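Local coordinates for protein antigen TpF1 (Treponema pallidum, PDB 2FJC) that binds iron as a Dps-family mini-ferritin, an antigen of the syphilis spirochaete that probably oxidises ferrous iron and stores it within a twelve-subunit shell, at residues V22-V27 with S87-E92. Residues are numbered along the deposited sequence; the frame is centred on the assembly and turned at random.
Sequences VADLGV and SGIAEE
Asp24 OD1 is gripped by two donors from the loop that follows helix 80-86. The amide N of Gly88 reaches its syn lone pair at 2.7 Å, with an N-H...O angle of 155°, while Ser87 OG gives its proton to the anti lone pair at 2.8 Å. Aspartate suits this place because one carboxylate oxygen offers both lone pairs to the loop, leaving OD2 to form a hydrogen bond with Tyr112 OH of helix 99-127; the buried group is thus held against rotation. Serine fits because its hydroxyl works twice: swung anti to the backbone N (chi1 -174°), OG donates to the aspartate and accepts from Ile89 N at 3.0 Å, closing an ST turn just where the helix has ended.

Val27, beta-branched, divides its methyls along the loop: CG2 rests on Ser87 CB at 3.5 Å, and CG1 meets Ile89 CG2 at 3.9 Å and Glu91 CG at 4.0 Å. Ile89 sends its longer branch the other way, laying CD1 against Asp24 CB (3.8 Å). Ala23, small enough for close approach, brings CB up to Ser87 N.

The carboxylate of Glu91 turns to a second subunit, accepting from the backbone N atoms of Met80 and Ala81 there. Within its own chain, the contact fastens the long connection between the second and third helices of the ferritin-like four-helix bundle to helix 8-38, with helix 99-127 flanking Asp24 and Ile89.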
ATOM      1  N   VAL B  22       3.760  27.584 -21.513  1.00 31.41           N
ATOM      2  CA  VAL B  22       3.769  26.248 -22.085  1.00 30.63           C
ATOM      3  C   VAL B  22       5.030  26.063 -22.919  1.00 30.98           C
ATOM      4  O   VAL B  22       5.724  25.051 -22.806  1.00 31.98           O
ATOM      5  CB  VAL B  22       2.530  26.016 -22.971  1.00 28.04           C
ATOM      6  CG1 VAL B  22       2.664  24.709 -23.716  1.00 25.36           C
ATOM      7  CG2 VAL B  22       1.282  26.009 -22.106  1.00 25.61           C
ATOM      8  N   ALA B  23       5.326  27.053 -23.749  1.00 29.88           N
ATOM      9  CA  ALA B  23       6.497  27.010 -24.593  1.00 30.30           C
ATOM     10  C   ALA B  23       7.782  26.927 -23.765  1.00 30.31           C
ATOM     11  O   ALA B  23       8.649  26.105 -24.043  1.00 29.49           O
ATOM     12  CB  ALA B  23       6.530  28.232 -25.492  1.00 31.74           C
ATOM     13  N   ASP B  24       7.900  27.770 -22.746  1.00 29.99           N
ATOM     14  CA  ASP B  24       9.088  27.771 -21.908  1.00 29.92           C
ATOM     15  C   ASP B  24       9.229  26.465 -21.146  1.00 31.05           C
ATOM     16  O   ASP B  24      10.330  25.925 -21.042  1.00 32.65           O
ATOM     17  CB  ASP B  24       9.067  28.951 -20.924  1.00 30.31           C
ATOM     18  CG  ASP B  24       9.313  30.301 -21.607  1.00 31.17           C
ATOM     19  OD1 ASP B  24       9.877  30.329 -22.721  1.00 30.92           O
ATOM     20  OD2 ASP B  24       8.961  31.344 -21.025  1.00 30.82           O
ATOM     21  N   LEU B  25       8.121  25.961 -20.610  1.00 30.91           N
ATOM     22  CA  LEU B  25       8.130  24.706 -19.871  1.00 30.52           C
ATOM     23  C   LEU B  25       8.551  23.582 -20.808  1.00 30.54           C
ATOM     24  O   LEU B  25       9.355  22.724 -20.436  1.00 29.04           O
ATOM     25  CB  LEU B  25       6.740  24.403 -19.297  1.00 28.47           C
ATOM     26  CG  LEU B  25       6.432  24.745 -17.832  1.00 29.86           C
ATOM     27  CD1 LEU B  25       7.533  25.569 -17.194  1.00 30.43           C
ATOM     28  CD2 LEU B  25       5.111  25.482 -17.774  1.00 28.06           C
ATOM     29  N   GLY B  26       8.007  23.598 -22.023  1.00 29.93           N
ATOM     30  CA  GLY B  26       8.344  22.576 -22.997  1.00 29.99           C
ATOM     31  C   GLY B  26       9.836  22.560 -23.264  1.00 31.04           C
ATOM     32  O   GLY B  26      10.472  21.505 -23.261  1.00 30.54           O
ATOM     33  N   VAL B  27      10.401  23.743 -23.484  1.00 31.13           N
ATOM     34  CA  VAL B  27      11.823  23.865 -23.750  1.00 31.77           C
ATOM     35  C   VAL B  27      12.647  23.426 -22.535  1.00 30.94           C
ATOM     36  O   VAL B  27      13.640  22.720 -22.674  1.00 31.00           O
ATOM     37  CB  VAL B  27      12.185  25.324 -24.133  1.00 30.95           C
ATOM     38  CG1 VAL B  27      13.686  25.490 -24.191  1.00 31.45           C
ATOM     39  CG2 VAL B  27      11.580  25.666 -25.496  1.00 30.85           C
ATOM     40  N   SER B  87       9.249  30.525 -26.921  1.00 35.67           N
ATOM     41  CA  SER B  87      10.098  30.435 -25.745  1.00 35.82           C
ATOM     42  C   SER B  87      11.164  31.500 -25.554  1.00 37.01           C
ATOM     43  O   SER B  87      11.839  31.904 -26.498  1.00 37.25           O
ATOM     44  CB  SER B  87      10.771  29.065 -25.692  1.00 34.37           C
ATOM     45  OG  SER B  87      11.483  28.908 -24.480  1.00 33.02           O
ATOM     46  N   GLY B  88      11.307  31.935 -24.306  1.00 36.93           N
ATOM     47  CA  GLY B  88      12.309  32.916 -23.961  1.00 37.05           C
ATOM     48  C   GLY B  88      13.473  32.189 -23.312  1.00 38.63           C
ATOM     49  O   GLY B  88      14.392  32.813 -22.781  1.00 39.55           O
ATOM     50  N   ILE B  89      13.431  30.861 -23.345  1.00 37.19           N
ATOM     51  CA  ILE B  89      14.493  30.057 -22.766  1.00 37.23           C
ATOM     52  C   ILE B  89      15.361  29.453 -23.863  1.00 37.26           C
ATOM     53  O   ILE B  89      14.870  28.799 -24.789  1.00 36.45           O
ATOM     54  CB  ILE B  89      13.930  28.921 -21.887  1.00 37.16           C
ATOM     55  CG1 ILE B  89      13.256  29.510 -20.648  1.00 36.88           C
ATOM     56  CG2 ILE B  89      15.047  27.984 -21.468  1.00 37.26           C
ATOM     57  CD1 ILE B  89      12.672  28.476 -19.724  1.00 37.55           C
ATOM     58  N   ALA B  90      16.662  29.681 -23.752  1.00 36.65           N
ATOM     59  CA  ALA B  90      17.598  29.166 -24.731  1.00 36.53           C
ATOM     60  C   ALA B  90      17.847  27.683 -24.481  1.00 37.13           C
ATOM     61  O   ALA B  90      17.948  27.239 -23.330  1.00 35.52           O
ATOM     62  CB  ALA B  90      18.913  29.943 -24.644  1.00 34.68           C
ATOM     63  N   GLU B  91      17.941  26.918 -25.562  1.00 37.65           N
ATOM     64  CA  GLU B  91      18.207  25.492 -25.453  1.00 39.41           C
ATOM     65  C   GLU B  91      19.685  25.270 -25.149  1.00 40.73           C
ATOM     66  O   GLU B  91      20.526  26.094 -25.495  1.00 41.22           O
ATOM     67  CB  GLU B  91      17.823  24.777 -26.750  1.00 38.67           C
ATOM     68  CG  GLU B  91      16.336  24.842 -27.056  1.00 38.24           C
ATOM     69  CD  GLU B  91      15.885  23.737 -27.983  1.00 38.57           C
ATOM     70  OE1 GLU B  91      16.329  23.708 -29.148  1.00 40.98           O
ATOM     71  OE2 GLU B  91      15.085  22.887 -27.543  1.00 38.23           O
ATOM     72  N   GLU B  92      19.993  24.164 -24.479  1.00 42.87           N
ATOM     73  CA  GLU B  92      21.366  23.829 -24.140  1.00 44.05           C
ATOM     74  C   GLU B  92      21.973  23.144 -25.354  1.00 45.99           C
ATOM     75  O   GLU B  92      21.529  22.074 -25.761  1.00 44.87           O
ATOM     76  CB  GLU B  92      21.410  22.890 -22.936  1.00 42.98           C
ATOM     77  CG  GLU B  92      22.809  22.575 -22.482  1.00 43.61           C
ATOM     78  CD  GLU B  92      23.601  23.828 -22.151  1.00 45.32           C
ATOM     79  OE1 GLU B  92      23.348  24.436 -21.087  1.00 43.38           O
ATOM     80  OE2 GLU B  92      24.470  24.213 -22.964  1.00 46.06           O
TER